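Side-chain contacts in ricin B lectin (Clostridium thermocellum, PDB 3VSF), which is an exo-beta-1,3-galactanase that pairs a family 43 glycoside hydrolase domain with a ricin-type beta-trefoil that binds galactose: residues A151-K154 against K159-Y162; R309-W314 against N319-V324; N329-S332 against L336-P339; R471-E476 against G488-H493. One frame throughout, in Å; residues are numbered along the deposited sequence.

Interaction 1: residues A151-K154 against K159-Y162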
# COMPACT_ATOMS: atom_id res chain seq x y z
N ALA A 151 9.45 -16.40 18.49
CA ALA A 151 8.55 -16.72 19.59
C ALA A 151 7.40 -17.56 19.04
O ALA A 151 7.30 -17.77 17.83
CB ALA A 151 8.02 -15.46 20.24
N TYR A 152 6.53 -18.05 19.92
CA TYR A 152 5.39 -18.84 19.48
C TYR A 152 4.34 -19.03 20.57
O TYR A 152 4.61 -18.80 21.76
CB TYR A 152 5.84 -20.20 18.94
CG TYR A 152 6.36 -21.14 20.00
CD1 TYR A 152 5.58 -22.21 20.44
CD2 TYR A 152 7.62 -20.98 20.55
CE1 TYR A 152 6.05 -23.08 21.41
CE2 TYR A 152 8.10 -21.84 21.52
CZ TYR A 152 7.31 -22.89 21.94
OH TYR A 152 7.78 -23.75 22.91
N SER A 153 3.15 -19.44 20.16
CA SER A 153 2.04 -19.66 21.08
C SER A 153 1.04 -20.64 20.48
O SER A 153 0.94 -20.76 19.26
CB SER A 153 1.35 -18.33 21.40
OG SER A 153 0.21 -18.53 22.23
N LYS A 154 0.30 -21.33 21.34
CA LYS A 154 -0.71 -22.27 20.88
C LYS A 154 -1.94 -21.53 20.36
O LYS A 154 -2.71 -22.06 19.56
CB LYS A 154 -1.11 -23.23 22.01
CG LYS A 154 0.03 -24.09 22.53
CD LYS A 154 0.57 -25.01 21.44
CE LYS A 154 1.67 -25.91 21.98
NZ LYS A 154 2.20 -26.84 20.94
N LYS A 159 -0.51 -15.20 25.18
CA LYS A 159 0.84 -14.76 25.53
C LYS A 159 1.88 -15.65 24.85
O LYS A 159 1.96 -16.85 25.13
CB LYS A 159 1.04 -14.79 27.04
CG LYS A 159 -0.11 -14.20 27.85
CD LYS A 159 -0.23 -12.70 27.66
CE LYS A 159 -1.33 -12.12 28.54
NZ LYS A 159 -1.44 -10.64 28.43
N PHE A 160 2.67 -15.06 23.96
CA PHE A 160 3.72 -15.80 23.26
C PHE A 160 4.91 -16.07 24.17
O PHE A 160 5.18 -15.31 25.11
CB PHE A 160 4.18 -15.03 22.02
CG PHE A 160 3.28 -15.21 20.83
CD1 PHE A 160 3.76 -15.83 19.68
CD2 PHE A 160 1.97 -14.77 20.85
CE1 PHE A 160 2.94 -16.00 18.58
CE2 PHE A 160 1.15 -14.94 19.75
CZ PHE A 160 1.64 -15.56 18.62
N THR A 161 5.62 -17.15 23.89
CA THR A 161 6.82 -17.49 24.66
C THR A 161 8.07 -17.24 23.82
O THR A 161 8.29 -17.90 22.80
CB THR A 161 6.80 -18.96 25.13
OG1 THR A 161 7.06 -19.83 24.02
CG2 THR A 161 5.45 -19.31 25.74
N TYR A 162 8.88 -16.29 24.25
CA TYR A 162 10.10 -15.93 23.53
C TYR A 162 11.08 -17.10 23.51
O TYR A 162 11.20 -17.83 24.50
CB TYR A 162 10.75 -14.70 24.16
CG TYR A 162 11.94 -14.17 23.39
CD1 TYR A 162 13.23 -14.54 23.74
CD2 TYR A 162 11.77 -13.30 22.32
CE1 TYR A 162 14.32 -14.05 23.04
CE2 TYR A 162 12.85 -12.81 21.62
CZ TYR A 162 14.13 -13.19 21.98
OH TYR A 162 15.21 -12.71 21.29
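Ser153 lies on the flat of Phe160: its CB is 3.6 Å from the centroid of the Phe160 ring and only 8° off the normal, so the methylene straddles the middle of the face with its two C-H bonds, a clear CH-pi contact. With OG anti to the backbone N (chi1 176°), the hydroxyl of Ser153 turns off the ring and bonds to the carbonyl O of Thr155 in the turn just beyond. The Phe160 ring runs on beneath the strand, where CD1 comes close to the backbone of Tyr152, while at its root CB stands 4.3 Å from Ala151 CB. Phe131 and Met133, on the next strand in, also pack against this ring.

Tyr152 and Thr161 meet on the other face of the hairpin. Here OG1 of Thr161 stands over one face of the tyrosine ring, toward the rim, 3.4 Å from CE2. Thr161 OG1 takes the place between backbone N and carbonyl carbon, and this also brings it to a weak, 3.5 Å bond with Tyr152 O. That same carbonyl receives the real bond of the contact, from Thr161 N at 2.9 Å and 174°. Lys219 adds a cation-pi contact to the Tyr152 ring.

These are strands 147-153 and 161-166, the outer hairpin of one four-stranded blade of the five-bladed propeller. The chemistry is two-sided: with a single strong backbone bond, the hairpin end relies on a buried aromatic face on one side and on a hydroxyl over a more exposed ring on the other.

Interaction 2: residues R309-W314 against N319-V324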
# COMPACT_ATOMS: atom_id res chain seq x y z
N ARG A 309 3.21 5.69 8.39
CA ARG A 309 3.62 7.07 8.24
C ARG A 309 4.41 7.48 9.48
O ARG A 309 3.87 8.09 10.40
CB ARG A 309 2.40 7.98 8.05
CG ARG A 309 2.75 9.45 7.85
CD ARG A 309 1.57 10.23 7.31
NE ARG A 309 1.18 9.77 5.98
CZ ARG A 309 0.18 10.28 5.27
NH1 ARG A 309 -0.54 11.28 5.77
NH2 ARG A 309 -0.10 9.80 4.07
N TRP A 310 5.68 7.11 9.49
CA TRP A 310 6.54 7.33 10.65
C TRP A 310 6.58 8.80 11.07
O TRP A 310 6.93 9.67 10.28
CB TRP A 310 7.95 6.81 10.38
CG TRP A 310 8.00 5.35 10.06
CD1 TRP A 310 8.27 4.78 8.85
CD2 TRP A 310 7.76 4.27 10.97
NE1 TRP A 310 8.22 3.41 8.96
CE2 TRP A 310 7.90 3.07 10.25
CE3 TRP A 310 7.43 4.20 12.33
CZ2 TRP A 310 7.74 1.82 10.83
CZ3 TRP A 310 7.27 2.95 12.91
CH2 TRP A 310 7.42 1.78 12.16
N ALA A 311 6.23 9.05 12.32
CA ALA A 311 6.22 10.40 12.86
C ALA A 311 7.63 10.99 12.88
O ALA A 311 7.80 12.21 13.03
CB ALA A 311 5.62 10.41 14.26
N GLY A 312 8.63 10.14 12.73
CA GLY A 312 10.01 10.57 12.71
C GLY A 312 10.29 11.55 11.59
O GLY A 312 11.27 12.29 11.62
N ALA A 313 9.41 11.55 10.59
CA ALA A 313 9.55 12.46 9.45
C ALA A 313 9.42 13.91 9.89
O ALA A 313 10.11 14.79 9.36
CB ALA A 313 8.51 12.13 8.39
N TRP A 314 8.55 14.16 10.86
CA TRP A 314 8.35 15.52 11.36
C TRP A 314 8.82 15.69 12.80
O TRP A 314 8.36 16.58 13.52
CB TRP A 314 6.88 15.94 11.22
CG TRP A 314 5.91 15.07 11.94
CD1 TRP A 314 5.52 15.18 13.25
CD2 TRP A 314 5.18 13.96 11.40
NE1 TRP A 314 4.60 14.20 13.55
CE2 TRP A 314 4.37 13.44 12.44
CE3 TRP A 314 5.13 13.35 10.14
CZ2 TRP A 314 3.53 12.35 12.25
CZ3 TRP A 314 4.29 12.26 9.96
CH2 TRP A 314 3.50 11.77 11.01
N ASN A 319 5.59 6.34 18.61
CA ASN A 319 4.21 6.07 18.99
C ASN A 319 3.19 7.01 18.35
O ASN A 319 1.99 6.75 18.37
CB ASN A 319 4.06 6.09 20.52
CG ASN A 319 4.92 5.05 21.20
OD1 ASN A 319 4.49 3.91 21.40
ND2 ASN A 319 6.14 5.43 21.57
N ASP A 320 3.68 8.12 17.79
CA ASP A 320 2.82 9.09 17.13
C ASP A 320 2.72 8.81 15.63
O ASP A 320 2.23 9.65 14.87
CB ASP A 320 3.32 10.51 17.37
CG ASP A 320 3.17 10.94 18.82
OD1 ASP A 320 2.27 10.42 19.51
OD2 ASP A 320 3.96 11.81 19.26
N SER A 321 3.17 7.64 15.21
CA SER A 321 3.13 7.26 13.80
C SER A 321 1.72 6.87 13.38
O SER A 321 0.99 6.20 14.12
CB SER A 321 4.09 6.10 13.53
OG SER A 321 5.43 6.50 13.75
N GLN A 322 1.33 7.29 12.18
CA GLN A 322 0.01 6.99 11.64
C GLN A 322 0.07 5.84 10.65
O GLN A 322 1.15 5.41 10.25
CB GLN A 322 -0.59 8.24 11.00
CG GLN A 322 -0.86 9.37 11.98
CD GLN A 322 -0.76 10.75 11.35
OE1 GLN A 322 -0.14 10.92 10.31
NE2 GLN A 322 -1.38 11.73 11.99
N TYR A 323 -1.10 5.34 10.25
CA TYR A 323 -1.15 4.19 9.34
C TYR A 323 -1.76 4.56 7.99
O TYR A 323 -2.57 5.47 7.89
CB TYR A 323 -1.94 3.05 9.98
CG TYR A 323 -1.52 2.73 11.39
CD1 TYR A 323 -0.36 2.00 11.64
CD2 TYR A 323 -2.27 3.15 12.48
CE1 TYR A 323 0.03 1.71 12.94
CE2 TYR A 323 -1.89 2.87 13.77
CZ TYR A 323 -0.74 2.14 13.99
OH TYR A 323 -0.35 1.86 15.28
N VAL A 324 -1.35 3.83 6.96
CA VAL A 324 -1.86 4.04 5.61
C VAL A 324 -2.23 2.70 4.97
O VAL A 324 -1.35 1.91 4.62
CB VAL A 324 -0.83 4.76 4.72
CG1 VAL A 324 -1.29 4.76 3.27
CG2 VAL A 324 -0.61 6.18 5.22
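Arg309 and Gln322 form an antiparallel hydrogen-bonded pair, Arg309 N giving to Gln322 O at 2.8 Å and Gln322 N returning a longer, 3.2 Å bond to Arg309 O. Past this pair the chain winds into a 3-10 turn at 311-313, and a side chain takes over from the ladder: Ser321 OG accepts from Ala311 N at 3.0 Å and 167°. Placed anti to its own carbonyl carbon (chi1 -64°), that hydroxyl can also give its proton to Val318 O, and it touches CE3 of Trp310, whose NE1 is bonded to Gln288.

The setting is the hairpin of strands 301-309 and 322-330, the middle pair of the last blade of the GH43 beta-propeller, with 310-321 as its connecting loop. On the side of the pair that carries their side chains, Arg309 and Gln322 slant past each other, CD of the arginine 3.5 Å from the amide OE1 and the guanidinium and amide planes 65° apart. The arginine then bends at chi3 and rests against Val324, CG2 lying 3.8 Å from NH2; its NE and NH2 give hydrogen bonds to the carbonyls of Arg286 and Tyr285. Trp314 folds back over the turn, crossing Gln322 at about a right angle: its CH2 comes 3.8 Å from OE1, Arg309 CG meets the indole edge in plane, and the carbonyl of Ala311 lies under one face.

Interaction 3: residues N329-S332 against L336-P339; sequences NFIS and LELP
Glu337 stands beside Asn329 on the same face of the hairpin that ends the blade. At the root, CB packs against Ile331 CD1 and lies 3.8 Å from the carbonyl O of Asn329. CG leaves anti to the backbone N (chi1 157°) and the chain stays extended, which carries CD to 3.9 Å from Asn329 ND2. At the tip the oxygens divide: OE1 takes a weak bond from Asn329 ND2 at 3.4 Å, with amide and carboxylate planes nearly perpendicular (86°), while OE2, bordered by the end of Ile331, forms a salt bridge with Arg419. Asn329 ND2 also touches Pro339 CG at 3.7 Å.

Beneath, the backbones of Asn329 and Glu337 exchange two bonds, 2.9 Å from Asn329 N to Glu337 O and 2.8 Å from Glu337 N to Asn329 O. On the other face Phe330 and Leu336 run side by side, Phe330 CE1 meeting Leu336 CG at 3.6 Å. A classic beta bulge at Ile331 and Ser332 leads into the turn.

Strand 336-337 is the outer edge of the last propeller blade, and Arg419 belongs to the trefoil. The buried carboxylate is thus probably kept ionised by its arginine, a charged tie between the two domains.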
# COMPACT_ATOMS: atom_id res chain seq x y z
N ASN A 329 -3.89 -3.52 -6.34
CA ASN A 329 -4.59 -4.02 -7.52
C ASN A 329 -3.66 -4.67 -8.54
O ASN A 329 -2.53 -4.22 -8.74
CB ASN A 329 -5.39 -2.89 -8.17
CG ASN A 329 -6.43 -2.30 -7.24
OD1 ASN A 329 -7.05 -3.01 -6.45
ND2 ASN A 329 -6.62 -0.99 -7.32
N PHE A 330 -4.14 -5.73 -9.18
CA PHE A 330 -3.37 -6.44 -10.18
C PHE A 330 -3.94 -6.25 -11.58
O PHE A 330 -4.86 -6.96 -11.98
CB PHE A 330 -3.31 -7.94 -9.85
CG PHE A 330 -2.46 -8.27 -8.66
CD1 PHE A 330 -1.17 -8.74 -8.83
CD2 PHE A 330 -2.95 -8.12 -7.37
CE1 PHE A 330 -0.38 -9.06 -7.73
CE2 PHE A 330 -2.17 -8.43 -6.28
CZ PHE A 330 -0.88 -8.90 -6.46
N ILE A 331 -3.40 -5.28 -12.32
CA ILE A 331 -3.78 -5.08 -13.71
C ILE A 331 -3.50 -6.36 -14.49
O ILE A 331 -4.34 -6.84 -15.25
CB ILE A 331 -3.01 -3.92 -14.37
CG1 ILE A 331 -3.66 -2.58 -14.03
CG2 ILE A 331 -2.95 -4.10 -15.87
CD1 ILE A 331 -3.63 -2.23 -12.57
N SER A 332 -2.30 -6.90 -14.29
CA SER A 332 -1.89 -8.14 -14.93
C SER A 332 -1.01 -8.93 -13.97
O SER A 332 -0.67 -8.44 -12.89
CB SER A 332 -1.13 -7.85 -16.22
OG SER A 332 -0.69 -9.04 -16.85
N LEU A 336 1.33 -4.37 -11.50
CA LEU A 336 0.66 -4.07 -10.24
C LEU A 336 0.38 -2.58 -10.09
O LEU A 336 1.08 -1.74 -10.66
CB LEU A 336 1.48 -4.57 -9.05
CG LEU A 336 1.40 -6.07 -8.71
CD1 LEU A 336 1.86 -6.92 -9.88
CD2 LEU A 336 2.21 -6.38 -7.47
N GLU A 337 -0.66 -2.26 -9.32
CA GLU A 337 -1.07 -0.88 -9.11
C GLU A 337 -1.35 -0.62 -7.63
O GLU A 337 -1.98 -1.43 -6.96
CB GLU A 337 -2.32 -0.57 -9.93
CG GLU A 337 -3.15 0.60 -9.41
CD GLU A 337 -4.49 0.72 -10.12
OE1 GLU A 337 -5.44 1.27 -9.51
OE2 GLU A 337 -4.60 0.27 -11.28
N LEU A 338 -0.88 0.52 -7.13
CA LEU A 338 -1.11 0.89 -5.74
C LEU A 338 -1.60 2.33 -5.66
O LEU A 338 -0.81 3.26 -5.54
CB LEU A 338 0.17 0.71 -4.92
CG LEU A 338 0.05 0.70 -3.39
CD1 LEU A 338 0.05 2.11 -2.82
CD2 LEU A 338 -1.18 -0.08 -2.95
N PRO A 339 -2.93 2.52 -5.75
CA PRO A 339 -3.55 3.84 -5.75
C PRO A 339 -3.69 4.41 -4.35
O PRO A 339 -3.74 3.65 -3.38
CB PRO A 339 -4.94 3.56 -6.32
CG PRO A 339 -5.24 2.17 -5.86
CD PRO A 339 -3.92 1.44 -5.88

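Interaction 4: residues R471-E476 against G488-H493. With GOL (glycerol), chain G.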
# COMPACT_ATOMS: atom_id res chain seq x y z
N ARG A 471 -9.73 18.53 -28.64
CA ARG A 471 -8.72 18.79 -29.66
C ARG A 471 -9.30 19.24 -30.99
O ARG A 471 -10.21 18.60 -31.53
CB ARG A 471 -7.84 17.56 -29.88
CG ARG A 471 -6.76 17.76 -30.92
CD ARG A 471 -6.13 16.45 -31.36
NE ARG A 471 -5.55 15.72 -30.23
CZ ARG A 471 -4.37 16.00 -29.69
NH1 ARG A 471 -3.64 17.00 -30.17
NH2 ARG A 471 -3.91 15.28 -28.67
N LYS A 472 -8.77 20.34 -31.52
CA LYS A 472 -9.15 20.83 -32.84
C LYS A 472 -10.63 21.16 -32.97
O LYS A 472 -11.19 21.08 -34.06
CB LYS A 472 -8.75 19.82 -33.92
CG LYS A 472 -7.59 20.26 -34.79
CD LYS A 472 -6.30 20.33 -33.99
CE LYS A 472 -5.18 20.92 -34.83
NZ LYS A 472 -5.48 22.33 -35.23
N TRP A 473 -11.26 21.53 -31.86
CA TRP A 473 -12.68 21.89 -31.87
C TRP A 473 -13.54 20.77 -32.45
O TRP A 473 -14.63 21.02 -32.96
CB TRP A 473 -12.90 23.17 -32.68
CG TRP A 473 -12.30 24.39 -32.06
CD1 TRP A 473 -10.98 24.68 -31.92
CD2 TRP A 473 -13.01 25.52 -31.53
NE1 TRP A 473 -10.82 25.91 -31.32
CE2 TRP A 473 -12.05 26.44 -31.07
CE3 TRP A 473 -14.37 25.83 -31.38
CZ2 TRP A 473 -12.40 27.65 -30.48
CZ3 TRP A 473 -14.72 27.03 -30.80
CH2 TRP A 473 -13.74 27.93 -30.35
N SER A 474 -13.06 19.53 -32.36
CA SER A 474 -13.77 18.39 -32.91
C SER A 474 -15.23 18.36 -32.48
O SER A 474 -15.56 18.65 -31.33
CB SER A 474 -13.09 17.08 -32.53
OG SER A 474 -13.83 15.97 -33.02
N THR A 475 -16.11 18.00 -33.41
CA THR A 475 -17.54 17.95 -33.14
C THR A 475 -18.06 16.53 -33.34
O THR A 475 -19.27 16.29 -33.29
CB THR A 475 -18.31 18.92 -34.06
OG1 THR A 475 -19.71 18.88 -33.75
CG2 THR A 475 -18.10 18.56 -35.52
N GLU A 476 -17.15 15.59 -33.56
CA GLU A 476 -17.51 14.21 -33.86
C GLU A 476 -17.19 13.27 -32.70
O GLU A 476 -16.50 13.65 -31.76
CB GLU A 476 -16.80 13.74 -35.12
CG GLU A 476 -16.99 14.66 -36.32
CD GLU A 476 -18.45 14.78 -36.72
OE1 GLU A 476 -19.16 13.76 -36.69
OE2 GLU A 476 -18.88 15.90 -37.07
N GLY A 488 -10.63 30.90 -24.48
CA GLY A 488 -11.99 31.42 -24.50
C GLY A 488 -12.89 30.74 -25.51
O GLY A 488 -14.03 31.16 -25.72
N GLY A 489 -12.38 29.69 -26.15
CA GLY A 489 -13.16 28.94 -27.12
C GLY A 489 -14.26 28.14 -26.45
O GLY A 489 -14.18 27.81 -25.27
N THR A 490 -15.30 27.82 -27.22
CA THR A 490 -16.43 27.06 -26.68
C THR A 490 -16.11 25.58 -26.56
O THR A 490 -16.82 24.84 -25.88
CB THR A 490 -17.69 27.24 -27.55
OG1 THR A 490 -17.42 26.82 -28.89
CG2 THR A 490 -18.14 28.69 -27.55
N ASN A 491 -15.04 25.15 -27.22
CA ASN A 491 -14.59 23.77 -27.11
C ASN A 491 -13.88 23.53 -25.78
O ASN A 491 -13.46 22.42 -25.48
CB ASN A 491 -13.67 23.41 -28.28
CG ASN A 491 -12.38 24.21 -28.28
OD1 ASN A 491 -12.38 25.40 -27.96
ND2 ASN A 491 -11.28 23.56 -28.64
N GLN A 492 -13.76 24.60 -24.99
CA GLN A 492 -13.11 24.53 -23.69
C GLN A 492 -14.12 24.72 -22.57
O GLN A 492 -13.77 24.68 -21.39
CB GLN A 492 -12.02 25.59 -23.59
CG GLN A 492 -10.91 25.45 -24.62
CD GLN A 492 -9.89 26.56 -24.54
OE1 GLN A 492 -10.18 27.64 -24.01
NE2 GLN A 492 -8.70 26.31 -25.06
N HIS A 493 -15.38 24.93 -22.94
CA HIS A 493 -16.44 25.15 -21.96
C HIS A 493 -17.28 23.89 -21.77
O HIS A 493 -17.73 23.28 -22.74
CB HIS A 493 -17.33 26.32 -22.39
CG HIS A 493 -16.58 27.60 -22.58
ND1 HIS A 493 -17.19 28.76 -23.02
CD2 HIS A 493 -15.28 27.92 -22.38
CE1 HIS A 493 -16.29 29.73 -23.09
NE2 HIS A 493 -15.13 29.24 -22.71
C1 GOL G . -7.74 24.77 -29.47
O1 GOL G . -8.69 24.89 -28.43
C2 GOL G . -7.05 23.41 -29.38
O2 GOL G . -7.92 22.48 -28.78
C3 GOL G . -6.68 22.93 -30.78
O3 GOL G . -5.96 21.72 -30.68
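ND2 of Asn491, over the indole of Trp473, gives two hydrogen bonds: one to O1 of a glycerol at 2.9 Å and 172°, the other to the carbonyl O of Val470. Held by these, the amide stacks on the indole with the planes 14° apart. Its OD1 stands over the centre of the ring system, 3.3 Å from CE2, and CB of the same residue adds a CH-pi contact above the five-membered ring. Asn491 CG sits between its backbone N and carbonyl carbon (chi1 64°), which brings the amide over the indole face. Farther along the ring, Trp473 CZ3 meets Thr490 OG1 at 3.3 Å, and CH2 meets the bare CA of Gly489 at 3.4 Å.

The glycerol, probably from the crystallisation liquor, reaches back to the first segment, where Lys472 N makes a weak 3.2 Å bond to its O3; Asp469 and Gln482 bind it too. The run Asn491-Gln492-His493 repeats the one that starts at the galactose-binding Asn444, and Gln492 NE2 holds Asp469. The glycerol pocket is therefore consistent with a sugar site of the same kind, with Trp473 as part of its wall.

Both segments are loops of the beta-trefoil. Residues 471-476 join strand 467-470 to strand 479-484. The loop residues 488-493, with a 3-10 turn at 490-492, lead from strand 479-484 into strand 494-498; Asn369, from a loop ahead of strand 373-376, touches both Trp473 and Thr490.

How the interactions relate
Interactions 1, 2 and 3 belong to the propeller, interaction 4 to the trefoil, its centre about 68 Å from that of interaction 1. Interactions 2 and 3 share strand 322-330 at its two ends and come within about 7 Å of each other at their nearest atoms. Interaction 2 is the most buried, its loop held by backbone and serine bonds; interaction 3, on the edge strand, keeps a backbone pair and adds a carboxylate that reaches the trefoil. Interaction 1 is half buried on the outer hairpin of another blade and relies on an aromatic face. Interaction 4, toward the surface, has no direct bond between its segments and uses amide-on-indole stacking instead.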